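Local coordinates for protein cellulase (Soil metagenome, PDB 5I2U) that probably hydrolyses the beta-1,4-glucosidic bonds of cellulose, as a halotolerant TIM-barrel enzyme of glycoside hydrolase family 5, at residues A90-G93 with N99-E102; E159-P164 with K173-E178; I279-W284 with N320-A325. One frame throughout, in Å; residues are numbered along the deposited sequence.

Contact 1: A90-G93 with N99-E102; sequences AAMG and NYRE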
ATOM      1  N   ALA A  90      -3.219   5.342   1.845  1.00 26.07           N
ATOM      2  CA  ALA A  90      -4.528   5.743   2.341  1.00 29.34           C
ATOM      3  C   ALA A  90      -5.488   4.575   2.161  1.00 27.72           C
ATOM      4  O   ALA A  90      -5.876   4.251   1.038  1.00 28.97           O
ATOM      5  CB  ALA A  90      -5.025   6.978   1.590  1.00 29.76           C
ATOM      6  N   ALA A  91      -5.869   3.954   3.274  1.00 27.29           N
ATOM      7  CA  ALA A  91      -6.693   2.763   3.233  1.00 28.80           C
ATOM      8  C   ALA A  91      -8.165   3.143   3.334  1.00 28.75           C
ATOM      9  O   ALA A  91      -8.726   3.227   4.432  1.00 25.64           O
ATOM     10  CB  ALA A  91      -6.287   1.802   4.347  1.00 29.67           C
ATOM     11  N   MET A  92      -8.792   3.341   2.175  1.00 30.12           N
ATOM     12  CA  MET A  92     -10.206   3.678   2.118  1.00 31.15           C
ATOM     13  C   MET A  92     -11.046   2.420   2.242  1.00 30.12           C
ATOM     14  O   MET A  92     -11.245   1.689   1.279  1.00 29.85           O
ATOM     15  CB  MET A  92     -10.544   4.441   0.837  1.00 32.13           C
ATOM     16  CG  MET A  92     -11.916   5.093   0.900  1.00 33.60           C
ATOM     17  SD  MET A  92     -12.401   5.840  -0.667  1.00 32.83           S
ATOM     18  CE  MET A  92     -12.789   4.382  -1.634  1.00 33.94           C
ATOM     19  N   GLY A  93     -11.484   2.155   3.468  1.00 32.98           N
ATOM     20  CA  GLY A  93     -12.379   1.064   3.806  1.00 31.40           C
ATOM     21  C   GLY A  93     -13.623   0.944   2.973  1.00 32.37           C
ATOM     22  O   GLY A  93     -14.392   1.904   2.851  1.00 32.13           O
ATOM     23  N   ASN A  99     -18.116   2.667   5.982  1.00 37.10           N
ATOM     24  CA  ASN A  99     -17.263   2.539   4.788  1.00 38.20           C
ATOM     25  C   ASN A  99     -17.693   3.434   3.627  1.00 39.14           C
ATOM     26  O   ASN A  99     -18.697   4.137   3.719  1.00 36.72           O
ATOM     27  CB  ASN A  99     -17.255   1.081   4.331  1.00 38.10           C
ATOM     28  CG  ASN A  99     -18.614   0.626   3.835  1.00 41.46           C
ATOM     29  OD1 ASN A  99     -19.068   1.053   2.780  1.00 42.32           O
ATOM     30  ND2 ASN A  99     -19.273  -0.238   4.597  1.00 41.62           N
ATOM     31  N   TYR A 100     -16.933   3.371   2.523  1.00 40.79           N
ATOM     32  CA  TYR A 100     -17.164   4.209   1.334  1.00 37.21           C
ATOM     33  C   TYR A 100     -18.568   4.072   0.702  1.00 35.79           C
ATOM     34  O   TYR A 100     -19.179   5.072   0.335  1.00 31.88           O
ATOM     35  CB  TYR A 100     -16.050   3.953   0.296  1.00 35.93           C
ATOM     36  CG  TYR A 100     -16.259   4.607  -1.056  1.00 34.35           C
ATOM     37  CD1 TYR A 100     -16.086   5.977  -1.225  1.00 34.34           C
ATOM     38  CD2 TYR A 100     -16.641   3.853  -2.166  1.00 36.68           C
ATOM     39  CE1 TYR A 100     -16.282   6.574  -2.465  1.00 33.93           C
ATOM     40  CE2 TYR A 100     -16.834   4.440  -3.420  1.00 34.63           C
ATOM     41  CZ  TYR A 100     -16.656   5.802  -3.557  1.00 34.68           C
ATOM     42  OH  TYR A 100     -16.841   6.380  -4.790  1.00 38.13           O
ATOM     43  N   ARG A 101     -19.075   2.843   0.613  1.00 35.66           N
ATOM     44  CA  ARG A 101     -20.406   2.582   0.049  1.00 38.28           C
ATOM     45  C   ARG A 101     -21.517   3.239   0.889  1.00 40.54           C
ATOM     46  O   ARG A 101     -22.412   3.898   0.361  1.00 40.05           O
ATOM     47  CB  ARG A 101     -20.640   1.074  -0.090  1.00 40.49           C
ATOM     48  CG  ARG A 101     -19.676   0.427  -1.070  1.00 45.89           C
ATOM     49  CD  ARG A 101     -19.676  -1.091  -1.078  1.00 48.13           C
ATOM     50  NE  ARG A 101     -19.305  -1.664   0.216  1.00 50.70           N
ATOM     51  CZ  ARG A 101     -20.147  -2.204   1.111  1.00 53.17           C
ATOM     52  NH1 ARG A 101     -21.469  -2.278   0.900  1.00 52.23           N
ATOM     53  NH2 ARG A 101     -19.657  -2.686   2.247  1.00 48.10           N
ATOM     54  N   GLU A 102     -21.423   3.078   2.204  1.00 40.58           N
ATOM     55  CA  GLU A 102     -22.389   3.649   3.139  1.00 40.79           C
ATOM     56  C   GLU A 102     -22.188   5.165   3.335  1.00 39.98           C
ATOM     57  O   GLU A 102     -23.162   5.888   3.498  1.00 42.18           O
ATOM     58  CB  GLU A 102     -22.331   2.854   4.453  1.00 42.83           C
ATOM     59  CG  GLU A 102     -23.396   3.174   5.476  1.00 48.40           C
ATOM     60  CD  GLU A 102     -22.960   2.789   6.878  1.00 51.13           C
ATOM     61  OE1 GLU A 102     -22.386   1.679   7.031  1.00 44.14           O
ATOM     62  OE2 GLU A 102     -23.175   3.607   7.813  1.00 50.38           O
TER
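The backbone oxygen of Gly93 receives the amide of Tyr100, with Tyr100 N at 3.0 Å from Gly93 O and an N-H...O angle of 161°. This bond joins the last residue of the strand to the chain returning from the loop. The same oxygen also lies 3.3 Å from Asn99 CB, a close van der Waals neighbour. Beside this bond, Met92 reaches the aromatic ring. Its CG is anti to the backbone N, chi1 -166°, and the chain bends at chi3, which brings the terminal methyl over one face of Tyr100. CE stands 3.5 Å from Tyr100 CG and 24° off the ring normal as seen from the centroid, a CH-pi contact displaced toward the rim. The sulfur follows at an oblique angle, with Met92 SD 3.7 Å from Tyr100 CD1, a Met-aromatic contact. In the TIM barrel these residues mark the C-terminal end of strand 87-93 and the loop leading into helix 104-120, whose Ala107 touches both Met92 and Tyr100. Phe142 meets the Tyr100 ring edge-to-face. Asn99 braces the turn: its OD1 accepts the amide of Glu102, OD1 to N 3.2 Å, in an Asx motif, with the donor above the carbonyl plane, and a weak, strongly bent bond from Arg101 N. Asn99 ND2 is held by Ile96 O.

Contact 2: E159-P164 with K173-E178; sequences EIWNEP and KTYSEE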
ATOM      1  N   GLU A 159      -4.295   1.594  -5.934  1.00 31.68           N
ATOM      2  CA  GLU A 159      -4.337   0.200  -5.531  1.00 31.04           C
ATOM      3  C   GLU A 159      -5.791  -0.244  -5.565  1.00 33.01           C
ATOM      4  O   GLU A 159      -6.587   0.103  -4.699  1.00 29.99           O
ATOM      5  CB  GLU A 159      -3.730   0.007  -4.159  1.00 29.75           C
ATOM      6  CG  GLU A 159      -3.624  -1.459  -3.773  1.00 30.24           C
ATOM      7  CD  GLU A 159      -3.042  -1.670  -2.401  1.00 30.55           C
ATOM      8  OE1 GLU A 159      -2.628  -0.673  -1.778  1.00 29.73           O
ATOM      9  OE2 GLU A 159      -2.995  -2.841  -1.957  1.00 31.18           O
ATOM     10  N   ILE A 160      -6.121  -1.034  -6.572  1.00 35.28           N
ATOM     11  CA  ILE A 160      -7.509  -1.171  -7.006  1.00 37.48           C
ATOM     12  C   ILE A 160      -8.367  -2.153  -6.201  1.00 39.25           C
ATOM     13  O   ILE A 160      -9.594  -2.096  -6.270  1.00 40.10           O
ATOM     14  CB  ILE A 160      -7.603  -1.455  -8.533  1.00 36.18           C
ATOM     15  CG1 ILE A 160      -6.970  -2.792  -8.924  1.00 34.51           C
ATOM     16  CG2 ILE A 160      -6.935  -0.328  -9.300  1.00 34.90           C
ATOM     17  CD1 ILE A 160      -7.315  -3.213 -10.331  1.00 31.42           C
ATOM     18  N   TRP A 161      -7.734  -3.041  -5.441  1.00 39.98           N
ATOM     19  CA  TRP A 161      -8.473  -4.001  -4.628  1.00 40.78           C
ATOM     20  C   TRP A 161      -7.537  -4.558  -3.564  1.00 38.91           C
ATOM     21  O   TRP A 161      -6.733  -5.463  -3.845  1.00 39.89           O
ATOM     22  CB  TRP A 161      -9.023  -5.123  -5.513  1.00 41.05           C
ATOM     23  CG  TRP A 161      -9.960  -6.069  -4.841  1.00 43.24           C
ATOM     24  CD1 TRP A 161     -10.231  -6.171  -3.502  1.00 42.86           C
ATOM     25  CD2 TRP A 161     -10.730  -7.081  -5.483  1.00 45.10           C
ATOM     26  NE1 TRP A 161     -11.124  -7.181  -3.275  1.00 46.97           N
ATOM     27  CE2 TRP A 161     -11.453  -7.760  -4.472  1.00 47.88           C
ATOM     28  CE3 TRP A 161     -10.880  -7.485  -6.814  1.00 43.86           C
ATOM     29  CZ2 TRP A 161     -12.332  -8.815  -4.753  1.00 47.63           C
ATOM     30  CZ3 TRP A 161     -11.749  -8.543  -7.097  1.00 46.70           C
ATOM     31  CH2 TRP A 161     -12.462  -9.196  -6.067  1.00 46.79           C
ATOM     32  N   ASN A 162      -7.653  -4.009  -2.352  1.00 39.13           N
ATOM     33  CA  ASN A 162      -6.731  -4.316  -1.255  1.00 34.74           C
ATOM     34  C   ASN A 162      -6.381  -5.798  -1.133  1.00 36.76           C
ATOM     35  O   ASN A 162      -5.252  -6.197  -1.390  1.00 34.28           O
ATOM     36  CB  ASN A 162      -7.308  -3.821   0.065  1.00 35.02           C
ATOM     37  CG  ASN A 162      -6.548  -4.348   1.282  1.00 31.34           C
ATOM     38  OD1 ASN A 162      -5.322  -4.360   1.297  1.00 30.76           O
ATOM     39  ND2 ASN A 162      -7.270  -4.805   2.273  1.00 29.92           N
ATOM     40  N   GLU A 163      -7.366  -6.600  -0.747  1.00 39.10           N
ATOM     41  CA  GLU A 163      -7.137  -7.995  -0.430  1.00 39.51           C
ATOM     42  C   GLU A 163      -8.352  -8.795  -0.855  1.00 41.66           C
ATOM     43  O   GLU A 163      -9.267  -9.006  -0.063  1.00 38.46           O
ATOM     44  CB  GLU A 163      -6.875  -8.169   1.074  1.00 41.38           C
ATOM     45  CG  GLU A 163      -5.429  -7.968   1.489  1.00 38.49           C
ATOM     46  CD  GLU A 163      -5.175  -8.264   2.957  1.00 37.96           C
ATOM     47  OE1 GLU A 163      -6.115  -8.489   3.733  1.00 38.86           O
ATOM     48  OE2 GLU A 163      -4.002  -8.248   3.351  1.00 44.51           O
ATOM     49  N   PRO A 164      -8.378  -9.222  -2.128  1.00 41.72           N
ATOM     50  CA  PRO A 164      -9.362 -10.214  -2.508  1.00 42.24           C
ATOM     51  C   PRO A 164      -9.114 -11.483  -1.681  1.00 44.46           C
ATOM     52  O   PRO A 164      -7.959 -11.908  -1.558  1.00 40.58           O
ATOM     53  CB  PRO A 164      -9.086 -10.457  -3.998  1.00 44.13           C
ATOM     54  CG  PRO A 164      -8.137  -9.394  -4.440  1.00 45.61           C
ATOM     55  CD  PRO A 164      -7.457  -8.868  -3.221  1.00 45.23           C
ATOM     56  N   LYS A 173      -8.857 -10.902 -12.109  1.00 49.74           N
ATOM     57  CA  LYS A 173      -8.242 -10.383 -13.344  1.00 50.36           C
ATOM     58  C   LYS A 173      -9.239  -9.592 -14.189  1.00 44.93           C
ATOM     59  O   LYS A 173      -8.871  -8.587 -14.779  1.00 47.45           O
ATOM     60  CB  LYS A 173      -7.659 -11.529 -14.181  1.00 51.19           C
ATOM     61  CG  LYS A 173      -6.792 -11.115 -15.367  1.00 52.52           C
ATOM     62  CD  LYS A 173      -6.563 -12.301 -16.293  1.00 60.12           C
ATOM     63  CE  LYS A 173      -5.614 -11.975 -17.429  1.00 64.93           C
ATOM     64  NZ  LYS A 173      -5.918 -12.786 -18.641  1.00 72.23           N
ATOM     65  N   THR A 174     -10.482 -10.068 -14.268  1.00 46.46           N
ATOM     66  CA  THR A 174     -11.532  -9.394 -15.038  1.00 47.83           C
ATOM     67  C   THR A 174     -11.847  -8.043 -14.420  1.00 45.87           C
ATOM     68  O   THR A 174     -11.841  -7.032 -15.111  1.00 50.83           O
ATOM     69  CB  THR A 174     -12.815 -10.244 -15.102  1.00 55.07           C
ATOM     70  OG1 THR A 174     -12.493 -11.573 -15.555  1.00 54.34           O
ATOM     71  CG2 THR A 174     -13.851  -9.617 -16.050  1.00 56.43           C
ATOM     72  N   TYR A 175     -12.107  -8.041 -13.115  1.00 43.54           N
ATOM     73  CA  TYR A 175     -12.272  -6.813 -12.336  1.00 40.59           C
ATOM     74  C   TYR A 175     -11.139  -5.836 -12.605  1.00 38.96           C
ATOM     75  O   TYR A 175     -11.361  -4.640 -12.829  1.00 33.20           O
ATOM     76  CB  TYR A 175     -12.315  -7.174 -10.844  1.00 41.52           C
ATOM     77  CG  TYR A 175     -12.227  -6.040  -9.826  1.00 37.90           C
ATOM     78  CD1 TYR A 175     -11.013  -5.384  -9.565  1.00 39.17           C
ATOM     79  CD2 TYR A 175     -13.338  -5.667  -9.080  1.00 38.83           C
ATOM     80  CE1 TYR A 175     -10.919  -4.375  -8.618  1.00 39.01           C
ATOM     81  CE2 TYR A 175     -13.253  -4.653  -8.123  1.00 41.01           C
ATOM     82  CZ  TYR A 175     -12.039  -4.013  -7.889  1.00 42.20           C
ATOM     83  OH  TYR A 175     -11.945  -3.010  -6.943  1.00 38.71           O
ATOM     84  N   SER A 176      -9.923  -6.371 -12.587  1.00 40.03           N
ATOM     85  CA  SER A 176      -8.715  -5.571 -12.737  1.00 41.56           C
ATOM     86  C   SER A 176      -8.561  -4.990 -14.140  1.00 40.50           C
ATOM     87  O   SER A 176      -8.271  -3.802 -14.282  1.00 35.81           O
ATOM     88  CB  SER A 176      -7.487  -6.396 -12.355  1.00 39.58           C
ATOM     89  OG  SER A 176      -7.540  -6.678 -10.976  1.00 42.53           O
ATOM     90  N   GLU A 177      -8.743  -5.832 -15.160  1.00 41.79           N
ATOM     91  CA  GLU A 177      -8.778  -5.376 -16.575  1.00 46.62           C
ATOM     92  C   GLU A 177      -9.782  -4.231 -16.750  1.00 42.50           C
ATOM     93  O   GLU A 177      -9.453  -3.191 -17.318  1.00 44.72           O
ATOM     94  CB  GLU A 177      -9.132  -6.530 -17.532  1.00 46.74           C
ATOM     95  CG  GLU A 177      -7.995  -7.526 -17.764  1.00 51.70           C
ATOM     96  CD  GLU A 177      -8.435  -8.876 -18.340  1.00 55.82           C
ATOM     97  OE1 GLU A 177      -9.643  -9.227 -18.303  1.00 56.42           O
ATOM     98  OE2 GLU A 177      -7.548  -9.608 -18.830  1.00 55.55           O
ATOM     99  N   GLU A 178     -10.984  -4.415 -16.210  1.00 40.78           N
ATOM    100  CA  GLU A 178     -12.047  -3.423 -16.349  1.00 43.95           C
ATOM    101  C   GLU A 178     -11.788  -2.098 -15.620  1.00 41.47           C
ATOM    102  O   GLU A 178     -12.055  -1.038 -16.171  1.00 35.84           O
ATOM    103  CB  GLU A 178     -13.387  -4.021 -15.927  1.00 49.22           C
ATOM    104  CG  GLU A 178     -13.927  -5.018 -16.942  1.00 53.72           C
ATOM    105  CD  GLU A 178     -15.264  -5.622 -16.547  1.00 57.32           C
ATOM    106  OE1 GLU A 178     -15.965  -5.051 -15.691  1.00 54.46           O
ATOM    107  OE2 GLU A 178     -15.612  -6.682 -17.112  1.00 66.61           O
TER
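Tyr175 turns its hydroxyl to the backbone carbonyl of Ile160, donating from OH to Ile160 O at 2.6 Å, with the donor tilted 24° from the carbonyl plane. This joins helix 169-186 of the TIM barrel to the loop after strand 156-159, which carries the Trp-Asn-Glu-Pro sequence, consistent with the Asn-Glu-Pro signature of family 5. The tight part is aromatic. Trp161 CE3 sits over the centre of one face of the Tyr175 ring, 3.5 Å from Tyr175 CD1, while the planes meet obliquely at 46°. The tyrosine CG is anti to the backbone N (chi1 169°), which places the ring against Trp161, with OH at Ile160 O. A leucine in its place would probably leave Ile160 O without this donor and Trp161 without the flat surface against it. On the far side of the helix, Lys173 and Glu177 point away from the loop and are partly exposed; their salt bridge is loose, with NZ to OE2 at 3.6 Å, and Lys173 also pairs with Asp209. Back at the buried side, Ile160 CD1 lies 3.5 Å from Ser176 OG, a hydroxyl already hydrogen-bonded to Val172 O.

Contact 3: I279-W284 with N320-A325; sequences ISWVAW and NSIRNA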
ATOM      1  N   ILE A 279      12.325  -4.653  -3.757  1.00 38.93           N
ATOM      2  CA  ILE A 279      10.861  -4.667  -3.656  1.00 37.94           C
ATOM      3  C   ILE A 279      10.449  -3.538  -2.717  1.00 38.75           C
ATOM      4  O   ILE A 279      10.996  -3.422  -1.607  1.00 42.00           O
ATOM      5  CB  ILE A 279      10.345  -6.003  -3.073  1.00 40.15           C
ATOM      6  CG1 ILE A 279      10.561  -7.141  -4.069  1.00 40.52           C
ATOM      7  CG2 ILE A 279       8.872  -5.906  -2.680  1.00 40.62           C
ATOM      8  CD1 ILE A 279      10.436  -8.525  -3.462  1.00 44.12           C
ATOM      9  N   SER A 280       9.513  -2.697  -3.160  1.00 35.16           N
ATOM     10  CA  SER A 280       9.007  -1.614  -2.314  1.00 33.71           C
ATOM     11  C   SER A 280       8.064  -2.170  -1.252  1.00 32.38           C
ATOM     12  O   SER A 280       7.420  -3.190  -1.480  1.00 33.80           O
ATOM     13  CB  SER A 280       8.300  -0.551  -3.150  1.00 34.11           C
ATOM     14  OG  SER A 280       9.238   0.202  -3.886  1.00 33.10           O
ATOM     15  N   TRP A 281       8.010  -1.523  -0.083  1.00 31.73           N
ATOM     16  CA  TRP A 281       7.168  -2.017   1.028  1.00 30.46           C
ATOM     17  C   TRP A 281       6.509  -0.943   1.895  1.00 26.94           C
ATOM     18  O   TRP A 281       7.047   0.134   2.087  1.00 29.03           O
ATOM     19  CB  TRP A 281       7.912  -3.042   1.898  1.00 29.77           C
ATOM     20  CG  TRP A 281       9.239  -2.637   2.417  1.00 32.03           C
ATOM     21  CD1 TRP A 281      10.446  -2.846   1.818  1.00 35.25           C
ATOM     22  CD2 TRP A 281       9.517  -1.976   3.659  1.00 34.35           C
ATOM     23  NE1 TRP A 281      11.464  -2.341   2.596  1.00 36.38           N
ATOM     24  CE2 TRP A 281      10.927  -1.799   3.733  1.00 36.05           C
ATOM     25  CE3 TRP A 281       8.715  -1.503   4.715  1.00 36.71           C
ATOM     26  CZ2 TRP A 281      11.555  -1.185   4.829  1.00 34.44           C
ATOM     27  CZ3 TRP A 281       9.336  -0.883   5.814  1.00 36.33           C
ATOM     28  CH2 TRP A 281      10.745  -0.731   5.857  1.00 38.17           C
ATOM     29  N   VAL A 282       5.330  -1.275   2.398  1.00 28.51           N
ATOM     30  CA  VAL A 282       4.521  -0.383   3.220  1.00 29.80           C
ATOM     31  C   VAL A 282       4.067  -1.148   4.462  1.00 27.85           C
ATOM     32  O   VAL A 282       3.370  -2.175   4.363  1.00 26.36           O
ATOM     33  CB  VAL A 282       3.305   0.146   2.441  1.00 31.65           C
ATOM     34  CG1 VAL A 282       2.671   1.332   3.155  1.00 31.78           C
ATOM     35  CG2 VAL A 282       3.705   0.551   1.018  1.00 33.03           C
ATOM     36  N   ALA A 283       4.454  -0.642   5.634  1.00 26.32           N
ATOM     37  CA  ALA A 283       4.118  -1.302   6.909  1.00 25.52           C
ATOM     38  C   ALA A 283       2.737  -0.867   7.431  1.00 25.43           C
ATOM     39  O   ALA A 283       2.387   0.317   7.340  1.00 26.51           O
ATOM     40  CB  ALA A 283       5.196  -1.024   7.935  1.00 24.49           C
ATOM     41  N   TRP A 284       1.992  -1.822   8.001  1.00 26.25           N
ATOM     42  CA  TRP A 284       0.615  -1.636   8.547  1.00 27.68           C
ATOM     43  C   TRP A 284       0.577  -1.838  10.077  1.00 27.70           C
ATOM     44  O   TRP A 284       1.143  -2.824  10.554  1.00 27.93           O
ATOM     45  CB  TRP A 284      -0.280  -2.681   7.897  1.00 29.97           C
ATOM     46  CG  TRP A 284      -1.716  -2.767   8.359  1.00 32.65           C
ATOM     47  CD1 TRP A 284      -2.197  -3.456   9.442  1.00 34.06           C
ATOM     48  CD2 TRP A 284      -2.847  -2.162   7.734  1.00 33.08           C
ATOM     49  NE1 TRP A 284      -3.553  -3.297   9.538  1.00 35.72           N
ATOM     50  CE2 TRP A 284      -3.984  -2.514   8.500  1.00 35.19           C
ATOM     51  CE3 TRP A 284      -3.013  -1.328   6.617  1.00 33.65           C
ATOM     52  CZ2 TRP A 284      -5.279  -2.085   8.166  1.00 34.40           C
ATOM     53  CZ3 TRP A 284      -4.295  -0.912   6.281  1.00 34.58           C
ATOM     54  CH2 TRP A 284      -5.416  -1.300   7.050  1.00 34.11           C
ATOM     55  N   ASN A 320      12.163   2.590  12.793  1.00 33.78           N
ATOM     56  CA  ASN A 320      13.589   2.305  12.624  1.00 34.13           C
ATOM     57  C   ASN A 320      13.874   1.640  11.300  1.00 33.73           C
ATOM     58  O   ASN A 320      14.818   2.028  10.617  1.00 34.13           O
ATOM     59  CB  ASN A 320      14.147   1.433  13.760  1.00 33.23           C
ATOM     60  CG  ASN A 320      14.208   2.163  15.091  1.00 32.48           C
ATOM     61  OD1 ASN A 320      14.391   3.377  15.151  1.00 33.62           O
ATOM     62  ND2 ASN A 320      14.051   1.420  16.168  1.00 33.56           N
ATOM     63  N   SER A 321      13.053   0.656  10.947  1.00 33.03           N
ATOM     64  CA  SER A 321      13.171  -0.042   9.671  1.00 33.35           C
ATOM     65  C   SER A 321      13.129   0.928   8.502  1.00 34.45           C
ATOM     66  O   SER A 321      13.945   0.837   7.582  1.00 35.93           O
ATOM     67  CB  SER A 321      12.051  -1.091   9.505  1.00 35.13           C
ATOM     68  OG  SER A 321      12.301  -2.274  10.252  1.00 33.58           O
ATOM     69  N   ILE A 322      12.186   1.861   8.541  1.00 31.88           N
ATOM     70  CA  ILE A 322      12.018   2.797   7.443  1.00 33.89           C
ATOM     71  C   ILE A 322      13.160   3.811   7.421  1.00 32.65           C
ATOM     72  O   ILE A 322      13.655   4.142   6.351  1.00 33.86           O
ATOM     73  CB  ILE A 322      10.634   3.504   7.482  1.00 33.18           C
ATOM     74  CG1 ILE A 322       9.522   2.478   7.312  1.00 33.41           C
ATOM     75  CG2 ILE A 322      10.506   4.549   6.373  1.00 32.57           C
ATOM     76  CD1 ILE A 322       8.162   2.970   7.744  1.00 37.48           C
ATOM     77  N   ARG A 323      13.549   4.303   8.590  1.00 34.77           N
ATOM     78  CA  ARG A 323      14.611   5.323   8.704  1.00 38.03           C
ATOM     79  C   ARG A 323      15.996   4.838   8.268  1.00 40.14           C
ATOM     80  O   ARG A 323      16.730   5.584   7.631  1.00 41.27           O
ATOM     81  CB  ARG A 323      14.703   5.859  10.133  1.00 36.99           C
ATOM     82  CG  ARG A 323      13.650   6.890  10.471  1.00 37.36           C
ATOM     83  CD  ARG A 323      13.714   7.221  11.950  1.00 38.82           C
ATOM     84  NE  ARG A 323      15.003   7.822  12.271  1.00 40.43           N
ATOM     85  CZ  ARG A 323      15.334   9.110  12.103  1.00 41.39           C
ATOM     86  NH1 ARG A 323      14.459  10.015  11.649  1.00 39.69           N
ATOM     87  NH2 ARG A 323      16.570   9.503  12.416  1.00 40.65           N
ATOM     88  N   ASN A 324      16.339   3.597   8.610  1.00 43.08           N
ATOM     89  CA  ASN A 324      17.650   3.054   8.275  1.00 47.79           C
ATOM     90  C   ASN A 324      17.731   2.695   6.774  1.00 51.30           C
ATOM     91  O   ASN A 324      18.748   2.947   6.127  1.00 57.01           O
ATOM     92  CB  ASN A 324      18.067   1.953   9.285  1.00 52.33           C
ATOM     93  CG  ASN A 324      18.691   0.717   8.637  1.00 57.00           C
ATOM     94  OD1 ASN A 324      18.016  -0.047   7.947  1.00 59.33           O
ATOM     95  ND2 ASN A 324      19.975   0.492   8.903  1.00 57.95           N
ATOM     96  N   ALA A 325      16.647   2.151   6.220  1.00 53.69           N
ATOM     97  CA  ALA A 325      16.533   1.909   4.774  1.00 53.58           C
ATOM     98  C   ALA A 325      16.581   3.213   3.950  1.00 50.84           C
ATOM     99  O   ALA A 325      17.262   3.258   2.937  1.00 46.81           O
ATOM    100  CB  ALA A 325      15.257   1.132   4.470  1.00 57.59           C
TER
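Trp281 meets helix 313-325 with the outer, six-membered end of its indole. The nearest approach is to Ile322: CG1 lies 3.7 Å from Trp281 CZ3 and equally far from CH2, the two side chains crossing at a slant. Ser321 adds its CB, 3.9 Å from Trp281 CH2, and Ala325 brings its methyl to 4.4 Å from Trp281 CZ2, a looser touch one turn further along the helix. All three contacts come obliquely to the ring, and the interface is held by apolar packing. Placing the indole here depends on its first torsion: CG sits between the backbone N and the carbonyl carbon (chi1 52°), which carries the ring end nearer to the helix than the CB direction alone would suggest. Further out, polar bonds steady both partners. Trp281 NE1 is hydrogen-bonded to Glu275 OE2, holding the pyrrole side of the indole, and Ser321 OG is engaged by Trp267 NE1 and Leu317 O. Along the strand, Ala283 points its CB toward the helix, whereas Val282 turns away to meet Val87 and Arg89. The short axes of strand 281-284 and helix 320-325 pass 10.5 Å apart and run nearly antiparallel at 158°, the layout of a barrel strand and the helix packed outside it. Here strand 281-286 pairs with strand 57-61, closing the barrel, and Trp281 also rests on Arg57 of that strand and on Val271 and Met274 of helix 264-276.

From the N terminus, the contacts follow one another in series, and none nests in or crosses another. Contact 1 closes a five-residue loop after strand 87-93, before helix 104-120. Contact 2 joins the loop after strand 156-159 to helix 169-186, with eight residues between its segments, four of them already helical. Contact 3 spans 35 residues, joining the last barrel strand, 281-286, to the C-terminal helix 313-325. Contact 3 lies on the opposite side of the chain's centre from both others, with centres about 25 Å away, yet its strand touches contact 1 by side-chain packing, Ala91 CB lying 3.9 Å from Trp284 CZ3. Contacts 1 and 2 do not touch, their nearest atoms being about 7 Å apart.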